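Long-range contacts in histidine acid phosphatase (Bifidobacterium longum subsp. infantis, PDB 6RXD), which probably hydrolyses phosphate groups from inositol polyphosphates such as phytate, as a multiple inositol polyphosphate phosphatase of the histidine acid phosphatase family: residues S26-P31 and G489-K494; I133-S138 and F395-A400; H191-P196 and I210-Q215. All coordinates share one frame; numbering follows the deposited sequence.

Overall arrangement
Along the chain, interaction 1 is the outermost contact, joining segments near the two ends of the chain; interaction 2 lies within the span it closes, and interaction 3 within that of interaction 2. Interactions 1 and 2 both reach the large mixed sheet, their centres about 26 Å apart: interaction 2 pairs two parallel strands in its buried part, while interaction 1 sits at the surface beside strand 467-472. Interaction 3 packs a loop on helix 206-220, in the long, largely helical region between the strands of interaction 2, whose centre is about 18 Å away. These two touch through Ser-138 and Pro-196, and Tyr-189 contacts both, so the helical region abuts the C-terminal ends of the paired strands.

Interaction 1 (S26-P31 and G489-K494)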
loop_
_atom_site.group_PDB
_atom_site.type_symbol
_atom_site.label_atom_id
_atom_site.label_comp_id
_atom_site.label_asym_id
_atom_site.label_seq_id
_atom_site.Cartn_x
_atom_site.Cartn_y
_atom_site.Cartn_z
ATOM N N SER A 26 20.053 12.178 -9.419
ATOM C CA SER A 26 20.822 11.303 -10.298
ATOM C C SER A 26 19.989 10.404 -11.212
ATOM O O SER A 26 20.503 9.419 -11.740
ATOM C CB SER A 26 21.791 10.446 -9.480
ATOM O OG SER A 26 21.087 9.519 -8.674
ATOM N N TYR A 27 18.719 10.737 -11.425
ATOM C CA TYR A 27 17.929 9.939 -12.363
ATOM C C TYR A 27 18.537 10.108 -13.748
ATOM O O TYR A 27 18.973 11.209 -14.113
ATOM C CB TYR A 27 16.466 10.387 -12.377
ATOM C CG TYR A 27 15.750 10.161 -11.064
ATOM C CD1 TYR A 27 15.845 8.949 -10.399
ATOM C CD2 TYR A 27 14.985 11.167 -10.493
ATOM C CE1 TYR A 27 15.194 8.737 -9.194
ATOM C CE2 TYR A 27 14.338 10.970 -9.291
ATOM C CZ TYR A 27 14.443 9.753 -8.649
ATOM O OH TYR A 27 13.796 9.549 -7.459
ATOM N N SER A 28 18.571 9.031 -14.525
ATOM C CA SER A 28 19.225 9.089 -15.831
ATOM C C SER A 28 18.573 10.096 -16.781
ATOM O O SER A 28 17.350 10.300 -16.751
ATOM C CB SER A 28 19.290 7.704 -16.473
ATOM O OG SER A 28 18.018 7.311 -16.963
ATOM N N LYS A 29 19.393 10.739 -17.611
ATOM C CA LYS A 29 18.892 11.623 -18.656
ATOM C C LYS A 29 18.485 10.807 -19.885
ATOM O O LYS A 29 19.134 9.825 -20.236
ATOM C CB LYS A 29 19.967 12.638 -19.060
ATOM C CG LYS A 29 20.582 13.397 -17.886
ATOM C CD LYS A 29 19.511 14.041 -17.017
ATOM C CE LYS A 29 20.120 14.958 -15.961
ATOM N NZ LYS A 29 19.066 15.517 -15.066
ATOM N N ALA A 30 17.415 11.226 -20.545
ATOM C CA ALA A 30 17.009 10.589 -21.787
ATOM C C ALA A 30 18.092 10.809 -22.835
ATOM O O ALA A 30 18.840 11.796 -22.762
ATOM C CB ALA A 30 15.676 11.155 -22.258
ATOM N N PRO A 31 18.194 9.890 -23.807
ATOM C CA PRO A 31 19.206 10.032 -24.859
ATOM C C PRO A 31 19.056 11.331 -25.647
ATOM O O PRO A 31 17.965 11.913 -25.720
ATOM C CB PRO A 31 18.958 8.821 -25.767
ATOM C CG PRO A 31 17.617 8.280 -25.368
ATOM C CD PRO A 31 17.446 8.626 -23.927
ATOM N N GLY A 489 23.077 -0.336 -21.565
ATOM C CA GLY A 489 23.322 0.548 -20.442
ATOM C C GLY A 489 22.237 1.583 -20.188
ATOM O O GLY A 489 22.449 2.533 -19.435
ATOM N N SER A 490 21.072 1.403 -20.807
ATOM C CA SER A 490 19.988 2.368 -20.660
ATOM C C SER A 490 18.838 1.779 -19.858
ATOM O O SER A 490 18.621 0.560 -19.871
ATOM C CB SER A 490 19.472 2.797 -22.035
ATOM O OG SER A 490 18.448 3.766 -21.915
ATOM N N THR A 491 18.118 2.657 -19.157
ATOM C CA THR A 491 16.867 2.298 -18.485
ATOM C C THR A 491 15.660 2.881 -19.203
ATOM O O THR A 491 14.558 2.902 -18.651
ATOM C CB THR A 491 16.850 2.789 -17.025
ATOM O OG1 THR A 491 17.209 4.171 -16.997
ATOM C CG2 THR A 491 17.832 1.995 -16.186
ATOM N N TRP A 492 15.866 3.373 -20.427
ATOM C CA TRP A 492 14.775 3.851 -21.268
ATOM C C TRP A 492 14.379 2.769 -22.267
ATOM O O TRP A 492 15.242 2.077 -22.806
ATOM C CB TRP A 492 15.187 5.131 -22.010
ATOM C CG TRP A 492 15.462 6.254 -21.073
ATOM C CD1 TRP A 492 16.624 6.489 -20.384
ATOM C CD2 TRP A 492 14.554 7.295 -20.696
ATOM N NE1 TRP A 492 16.488 7.606 -19.596
ATOM C CE2 TRP A 492 15.226 8.121 -19.770
ATOM C CE3 TRP A 492 13.232 7.604 -21.047
ATOM C CZ2 TRP A 492 14.624 9.247 -19.190
ATOM C CZ3 TRP A 492 12.634 8.718 -20.476
ATOM C CH2 TRP A 492 13.332 9.529 -19.559
ATOM N N TYR A 493 13.072 2.655 -22.521
ATOM C CA TYR A 493 12.520 1.615 -23.394
ATOM C C TYR A 493 11.535 2.210 -24.385
ATOM O O TYR A 493 10.718 3.067 -24.020
ATOM C CB TYR A 493 11.754 0.597 -22.554
ATOM C CG TYR A 493 12.604 -0.160 -21.574
ATOM C CD1 TYR A 493 12.980 -1.465 -21.837
ATOM C CD2 TYR A 493 13.042 0.433 -20.391
ATOM C CE1 TYR A 493 13.758 -2.180 -20.935
ATOM C CE2 TYR A 493 13.828 -0.280 -19.475
ATOM C CZ TYR A 493 14.176 -1.579 -19.760
ATOM O OH TYR A 493 14.941 -2.294 -18.870
ATOM N N LYS A 494 11.570 1.721 -25.622
ATOM C CA LYS A 494 10.593 2.146 -26.623
ATOM C C LYS A 494 9.180 1.753 -26.206
ATOM O O LYS A 494 8.966 0.678 -25.623
ATOM C CB LYS A 494 10.887 1.504 -27.971
ATOM C CG LYS A 494 12.032 2.128 -28.745
ATOM C CD LYS A 494 12.012 1.600 -30.181
ATOM C CE LYS A 494 13.186 2.155 -30.997
ATOM N NZ LYS A 494 13.224 1.581 -32.390
#
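Ser-28 meets the segment 489-494 with its hydroxyl, which stands before the indole N-H of Trp-492 and beside the hydroxyl of Thr-491. NE1 of Trp-492 donates a weak hydrogen bond to Ser-28 OG, 3.1 Å long and bent to 132° at the hydrogen. Ser-28 OG lies between its backbone N and carbonyl carbon (chi1 75°), which directs it at the incoming chain, 3.2 Å from Thr-491 OG1. Both hydroxyls are hydrogen-bonded to the same carboxylate oxygen, OE2 of Glu-476, and the carbonyl of Ser-28 is held by Arg-469. Lys-29 starts its side chain away from the other segment and takes part through its carbonyl, whose O is 3.5 Å from Trp-492 NE1. From Tyr-27 to Pro-31 the backbone has polyproline II torsions, and this extended course carries the next two residues across the indole. Ala-30 lies over the six-membered ring, with CB 3.8 Å from Trp-492 CZ2, close enough to the ring normal to make a CH-pi contact. Pro-31 follows over the same face but above the five-membered ring, its CD 4.2 Å from Trp-492 CG in a second CH-pi contact. The indole is presented by an ST turn: Ser-490 OG accepts from the backbone N of Trp-492 at 3.0 Å, with a nearly straight angle of 164°. Tyr-451 meets the indole edge-to-face, and Ile-467 touches both Pro-31 and Trp-492. The contact thus lays an N-terminal loop over a C-terminal tryptophan beside strand 467-472. Ala-30 and Pro-31 supply apolar cover over one indole face, and the indole N-H adds a weak polar link to Ser-28. If Glu-476 is ionised, as is likely, it would probably draw the protons of both hydroxyls, leaving a lone pair of Ser-28 OG for the indole.

Interaction 2 (I133-S138 and F395-A400); sequences IAYQSS and FRFAHA
Tyr-135 and Phe-395 set their rings side by side on one face of the sheet, planes 45° apart, with Tyr-135 CE1 3.7 Å from Phe-395 CD2. Phe-397 CE2 comes to the edge of the tyrosine ring, near its plane, while the edge of the Phe-397 ring faces Gln-136 O, 3.4 Å from Phe-397 CD2. Ile-133 CG2 touches Phe-395 CD2 at 3.7 Å. Beyond the strand ends, Ser-138 OG meets the edge of the His-399 ring in a hydrogen bond of 2.7 Å to NE2. His-399 and Ala-400 open the His-Ala-Glu sequence that marks the MINPP subfamily.

The strands run parallel, Phe-395 N bonding to Ala-134 O at 2.8 Å and Gln-136 N to Phe-395 O at 2.8 Å. On the other face a water donates to Gln-136 OE1 and accepts from Arg-396 NE, meeting the guanidinium edge in plane; NH2 and NH1 form salt bridges with Asp-377 and Glu-40.

Strand 391-398 runs between strands 132-137 and 34-44; helix 141-157 covers the aromatic face through Phe-150, and Leu-188 of helix 185-188 touches Gln-136 and Arg-396.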
loop_
_atom_site.group_PDB
_atom_site.type_symbol
_atom_site.label_atom_id
_atom_site.label_comp_id
_atom_site.label_asym_id
_atom_site.label_seq_id
_atom_site.Cartn_x
_atom_site.Cartn_y
_atom_site.Cartn_z
ATOM N N ILE A 133 -3.489 18.329 -16.472
ATOM C CA ILE A 133 -3.137 17.276 -15.520
ATOM C C ILE A 133 -4.410 16.570 -15.056
ATOM O O ILE A 133 -5.383 17.226 -14.675
ATOM C CB ILE A 133 -2.438 17.886 -14.294
ATOM C CG1 ILE A 133 -1.109 18.535 -14.701
ATOM C CG2 ILE A 133 -2.210 16.839 -13.204
ATOM C CD1 ILE A 133 -0.424 19.289 -13.569
ATOM N N ALA A 134 -4.420 15.241 -15.090
ATOM C CA ALA A 134 -5.587 14.489 -14.612
ATOM C C ALA A 134 -5.278 13.830 -13.285
ATOM O O ALA A 134 -4.318 13.070 -13.186
ATOM C CB ALA A 134 -6.011 13.439 -15.638
ATOM N N TYR A 135 -6.081 14.131 -12.266
ATOM C CA TYR A 135 -5.966 13.473 -10.969
ATOM C C TYR A 135 -7.060 12.428 -10.860
ATOM O O TYR A 135 -8.213 12.699 -11.195
ATOM C CB TYR A 135 -6.132 14.497 -9.839
ATOM C CG TYR A 135 -4.922 15.372 -9.602
ATOM C CD1 TYR A 135 -3.824 14.885 -8.907
ATOM C CD2 TYR A 135 -4.885 16.688 -10.054
ATOM C CE1 TYR A 135 -2.717 15.674 -8.676
ATOM C CE2 TYR A 135 -3.768 17.490 -9.828
ATOM C CZ TYR A 135 -2.696 16.970 -9.136
ATOM O OH TYR A 135 -1.582 17.739 -8.895
ATOM N N GLN A 136 -6.709 11.230 -10.405
ATOM C CA GLN A 136 -7.698 10.167 -10.272
ATOM C C GLN A 136 -7.550 9.454 -8.950
ATOM O O GLN A 136 -6.445 9.333 -8.431
ATOM C CB GLN A 136 -7.544 9.136 -11.393
ATOM C CG GLN A 136 -7.742 9.714 -12.785
ATOM C CD GLN A 136 -7.624 8.663 -13.877
ATOM O OE1 GLN A 136 -7.359 7.488 -13.610
ATOM N NE2 GLN A 136 -7.815 9.090 -15.118
ATOM N N SER A 137 -8.672 8.986 -8.411
ATOM C CA SER A 137 -8.626 8.083 -7.265
ATOM C C SER A 137 -9.661 6.970 -7.404
ATOM O O SER A 137 -10.492 6.997 -8.301
ATOM C CB SER A 137 -8.810 8.847 -5.954
ATOM O OG SER A 137 -10.146 8.788 -5.520
ATOM N N SER A 138 -9.580 5.975 -6.524
ATOM C CA SER A 138 -10.542 4.888 -6.512
ATOM C C SER A 138 -11.910 5.402 -6.083
ATOM O O SER A 138 -12.931 4.763 -6.350
ATOM C CB SER A 138 -10.086 3.826 -5.520
ATOM O OG SER A 138 -10.021 4.383 -4.221
ATOM N N PHE A 395 -2.124 11.358 -12.578
ATOM C CA PHE A 395 -1.684 10.981 -11.234
ATOM C C PHE A 395 -2.819 10.233 -10.534
ATOM O O PHE A 395 -3.898 10.794 -10.312
ATOM C CB PHE A 395 -1.302 12.223 -10.416
ATOM C CG PHE A 395 -0.140 13.010 -10.984
ATOM C CD1 PHE A 395 1.050 12.381 -11.320
ATOM C CD2 PHE A 395 -0.247 14.379 -11.171
ATOM C CE1 PHE A 395 2.126 13.116 -11.833
ATOM C CE2 PHE A 395 0.814 15.121 -11.684
ATOM C CZ PHE A 395 2.006 14.488 -12.013
ATOM N N ARG A 396 -2.578 8.965 -10.200
ATOM C CA ARG A 396 -3.624 8.080 -9.677
ATOM C C ARG A 396 -3.317 7.669 -8.247
ATOM O O ARG A 396 -2.150 7.462 -7.898
ATOM C CB ARG A 396 -3.709 6.794 -10.512
ATOM C CG ARG A 396 -3.920 6.974 -12.012
ATOM C CD ARG A 396 -3.652 5.652 -12.695
ATOM N NE ARG A 396 -3.780 5.699 -14.156
ATOM C CZ ARG A 396 -2.788 6.004 -14.985
ATOM N NH1 ARG A 396 -1.587 6.308 -14.507
ATOM N NH2 ARG A 396 -2.998 6.004 -16.299
ATOM N N PHE A 397 -4.373 7.520 -7.444
ATOM C CA PHE A 397 -4.243 7.223 -6.016
ATOM C C PHE A 397 -5.165 6.090 -5.621
ATOM O O PHE A 397 -6.355 6.119 -5.919
ATOM C CB PHE A 397 -4.520 8.487 -5.193
ATOM C CG PHE A 397 -3.566 9.587 -5.515
ATOM C CD1 PHE A 397 -2.389 9.726 -4.799
ATOM C CD2 PHE A 397 -3.787 10.409 -6.622
ATOM C CE1 PHE A 397 -1.468 10.699 -5.132
ATOM C CE2 PHE A 397 -2.871 11.384 -6.968
ATOM C CZ PHE A 397 -1.710 11.533 -6.231
ATOM N N ALA A 398 -4.602 5.072 -4.974
ATOM C CA ALA A 398 -5.329 3.830 -4.762
ATOM C C ALA A 398 -4.832 3.088 -3.524
ATOM O O ALA A 398 -4.605 3.699 -2.485
ATOM C CB ALA A 398 -5.245 2.944 -6.024
ATOM N N HIS A 399 -4.641 1.777 -3.644
ATOM C CA HIS A 399 -4.542 0.905 -2.468
ATOM C C HIS A 399 -3.483 -0.176 -2.569
ATOM O O HIS A 399 -2.960 -0.455 -3.648
ATOM C CB HIS A 399 -5.906 0.242 -2.251
ATOM C CG HIS A 399 -7.031 1.220 -2.250
ATOM N ND1 HIS A 399 -7.498 1.808 -1.097
ATOM C CD2 HIS A 399 -7.734 1.767 -3.272
ATOM C CE1 HIS A 399 -8.455 2.670 -1.406
ATOM N NE2 HIS A 399 -8.616 2.663 -2.717
ATOM N N ALA A 400 -3.185 -0.819 -1.444
ATOM C CA ALA A 400 -2.292 -1.974 -1.481
ATOM C C ALA A 400 -2.872 -3.052 -2.376
ATOM O O ALA A 400 -2.136 -3.789 -3.040
ATOM C CB ALA A 400 -2.069 -2.516 -0.082
HETATM O O HOH W 1 -6.509 5.176 -14.533
#

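Interaction 3 (H191-P196 and I210-Q215); sequences HKVQNP and IANNYQ
Lys-192 and Ala-211 bring the two backbones together, their CA atoms 4.8 Å apart, where an irregular loop rests on one side of helix 206-220. This is loop-on-helix packing in the largely helical region that the branch 2 histidine phosphatase fold inserts between strands of its core sheet. The loop comes from helix 185-188 and makes its contact through three consecutive residues, His-191 to Val-193, before leaving the helix. Its partners are Ala-211 and Asn-212 and, one turn further along the helix, Tyr-214 and Gln-215. The small side chain of Ala-211 permits the close approach: its CB is 3.4 Å from the carbonyl carbon of Lys-192 and 3.6 Å from the N of Val-193. The Lys-192 carbonyl is in turn held by the amine of Lys-201, and the backbone of Val-193 also bonds to Lys-201, so the loop is braced from within. Val-193 lays its CG2 branch, beside the backbone N and anti to the carbonyl carbon, alongside the helix, 4.0 Å from Ala-211 CB and also touching CB of Asn-212. One turn on, the ring of Tyr-214 borders the loop, its CD2 3.6 Å from His-191 O, while its hydroxyl reaches past to the carbonyl of Glu-356, a residue seen to bind zinc in a crystal structure of this protein, though no zinc is bound to it in this model. The polar link is made by Gln-215, whose chain folds back at its second torsion (chi2 -67°) to bring the amide round to the loop. NE2 donates to His-191 O at 2.6 Å, a short and almost straight bond (172°). The oxygen lies in the amide plane, although the donor is tilted 27° from the carbonyl plane of His-191. That same NE2 has CG of Lys-192 3.6 Å away, the two side chains passing at a slant.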
loop_
_atom_site.group_PDB
_atom_site.type_symbol
_atom_site.label_atom_id
_atom_site.label_comp_id
_atom_site.label_asym_id
_atom_site.label_seq_id
_atom_site.Cartn_x
_atom_site.Cartn_y
_atom_site.Cartn_z
ATOM N N HIS A 191 -10.320 -4.953 -7.870
ATOM C CA HIS A 191 -10.308 -6.197 -7.106
ATOM C C HIS A 191 -11.671 -6.510 -6.485
ATOM O O HIS A 191 -11.871 -7.585 -5.929
ATOM C CB HIS A 191 -9.214 -6.150 -6.031
ATOM C CG HIS A 191 -9.385 -5.027 -5.052
ATOM N ND1 HIS A 191 -9.210 -3.705 -5.397
ATOM C CD2 HIS A 191 -9.752 -5.040 -3.750
ATOM C CE1 HIS A 191 -9.447 -2.946 -4.334
ATOM N NE2 HIS A 191 -9.780 -3.731 -3.326
ATOM N N LYS A 192 -12.608 -5.572 -6.589
ATOM C CA LYS A 192 -13.938 -5.764 -5.989
ATOM C C LYS A 192 -15.040 -5.284 -6.892
ATOM O O LYS A 192 -14.860 -4.337 -7.655
ATOM C CB LYS A 192 -14.047 -5.020 -4.658
ATOM C CG LYS A 192 -13.412 -5.749 -3.500
ATOM C CD LYS A 192 -13.570 -4.975 -2.210
ATOM C CE LYS A 192 -12.949 -5.733 -1.048
ATOM N NZ LYS A 192 -12.710 -4.841 0.120
ATOM N N VAL A 193 -16.199 -5.925 -6.785
ATOM C CA VAL A 193 -17.362 -5.495 -7.545
ATOM C C VAL A 193 -17.911 -4.196 -6.971
ATOM O O VAL A 193 -18.311 -3.292 -7.711
ATOM C CB VAL A 193 -18.446 -6.591 -7.568
ATOM C CG1 VAL A 193 -19.788 -6.033 -8.061
ATOM C CG2 VAL A 193 -17.998 -7.757 -8.444
ATOM N N GLN A 194 -17.912 -4.102 -5.645
ATOM C CA GLN A 194 -18.416 -2.920 -4.961
ATOM C C GLN A 194 -17.388 -1.795 -4.960
ATOM O O GLN A 194 -16.307 -1.937 -4.382
ATOM C CB GLN A 194 -18.795 -3.259 -3.514
ATOM C CG GLN A 194 -19.888 -4.310 -3.376
ATOM C CD GLN A 194 -19.447 -5.697 -3.804
ATOM O OE1 GLN A 194 -18.280 -6.071 -3.645
ATOM N NE2 GLN A 194 -20.381 -6.468 -4.366
ATOM N N ASN A 195 -17.734 -0.679 -5.600
ATOM C CA ASN A 195 -16.873 0.497 -5.640
ATOM C C ASN A 195 -16.946 1.276 -4.338
ATOM O O ASN A 195 -17.972 1.248 -3.654
ATOM C CB ASN A 195 -17.275 1.402 -6.812
ATOM C CG ASN A 195 -17.109 0.722 -8.147
ATOM O OD1 ASN A 195 -16.189 -0.072 -8.333
ATOM N ND2 ASN A 195 -17.998 1.029 -9.093
ATOM N N PRO A 196 -15.860 1.974 -3.979
ATOM C CA PRO A 196 -15.833 2.733 -2.720
ATOM C C PRO A 196 -16.928 3.803 -2.608
ATOM O O PRO A 196 -17.343 4.117 -1.493
ATOM C CB PRO A 196 -14.460 3.410 -2.745
ATOM C CG PRO A 196 -13.626 2.579 -3.666
ATOM C CD PRO A 196 -14.551 1.960 -4.662
ATOM N N ILE A 210 -13.795 -9.344 -14.054
ATOM C CA ILE A 210 -12.453 -9.352 -13.475
ATOM C C ILE A 210 -12.524 -9.410 -11.956
ATOM O O ILE A 210 -11.879 -10.244 -11.327
ATOM C CB ILE A 210 -11.654 -8.117 -13.916
ATOM C CG1 ILE A 210 -11.266 -8.249 -15.393
ATOM C CG2 ILE A 210 -10.394 -7.937 -13.052
ATOM C CD1 ILE A 210 -10.653 -7.009 -15.979
ATOM N N ALA A 211 -13.339 -8.541 -11.367
ATOM C CA ALA A 211 -13.464 -8.474 -9.920
ATOM C C ALA A 211 -14.186 -9.688 -9.355
ATOM O O ALA A 211 -13.757 -10.264 -8.358
ATOM C CB ALA A 211 -14.181 -7.206 -9.515
ATOM N N ASN A 212 -15.301 -10.066 -9.980
ATOM C CA ASN A 212 -16.102 -11.176 -9.484
ATOM C C ASN A 212 -15.377 -12.522 -9.563
ATOM O O ASN A 212 -15.400 -13.304 -8.603
ATOM C CB ASN A 212 -17.423 -11.252 -10.253
ATOM C CG ASN A 212 -18.444 -12.131 -9.565
ATOM O OD1 ASN A 212 -18.715 -11.972 -8.381
ATOM N ND2 ASN A 212 -19.006 -13.075 -10.308
ATOM N N ASN A 213 -14.750 -12.796 -10.703
ATOM C CA ASN A 213 -14.000 -14.040 -10.858
ATOM C C ASN A 213 -12.852 -14.102 -9.856
ATOM O O ASN A 213 -12.576 -15.155 -9.292
ATOM C CB ASN A 213 -13.479 -14.214 -12.282
ATOM C CG ASN A 213 -14.599 -14.367 -13.299
ATOM O OD1 ASN A 213 -15.760 -14.533 -12.926
ATOM N ND2 ASN A 213 -14.257 -14.301 -14.579
ATOM N N TYR A 214 -12.211 -12.964 -9.603
ATOM C CA TYR A 214 -11.127 -12.934 -8.624
ATOM C C TYR A 214 -11.620 -13.204 -7.197
ATOM O O TYR A 214 -11.026 -14.008 -6.476
ATOM C CB TYR A 214 -10.360 -11.603 -8.694
ATOM C CG TYR A 214 -9.491 -11.352 -7.474
ATOM C CD1 TYR A 214 -8.223 -11.917 -7.366
ATOM C CD2 TYR A 214 -9.945 -10.552 -6.429
ATOM C CE1 TYR A 214 -7.423 -11.690 -6.238
ATOM C CE2 TYR A 214 -9.173 -10.334 -5.303
ATOM C CZ TYR A 214 -7.912 -10.906 -5.213
ATOM O OH TYR A 214 -7.154 -10.685 -4.089
ATOM N N GLN A 215 -12.694 -12.540 -6.781
ATOM C CA GLN A 215 -13.216 -12.769 -5.433
ATOM C C GLN A 215 -13.666 -14.219 -5.243
ATOM O O GLN A 215 -13.422 -14.815 -4.190
ATOM C CB GLN A 215 -14.350 -11.790 -5.104
ATOM C CG GLN A 215 -13.876 -10.342 -4.953
ATOM C CD GLN A 215 -12.989 -10.135 -3.739
ATOM O OE1 GLN A 215 -13.058 -10.895 -2.772
ATOM N NE2 GLN A 215 -12.152 -9.102 -3.782
#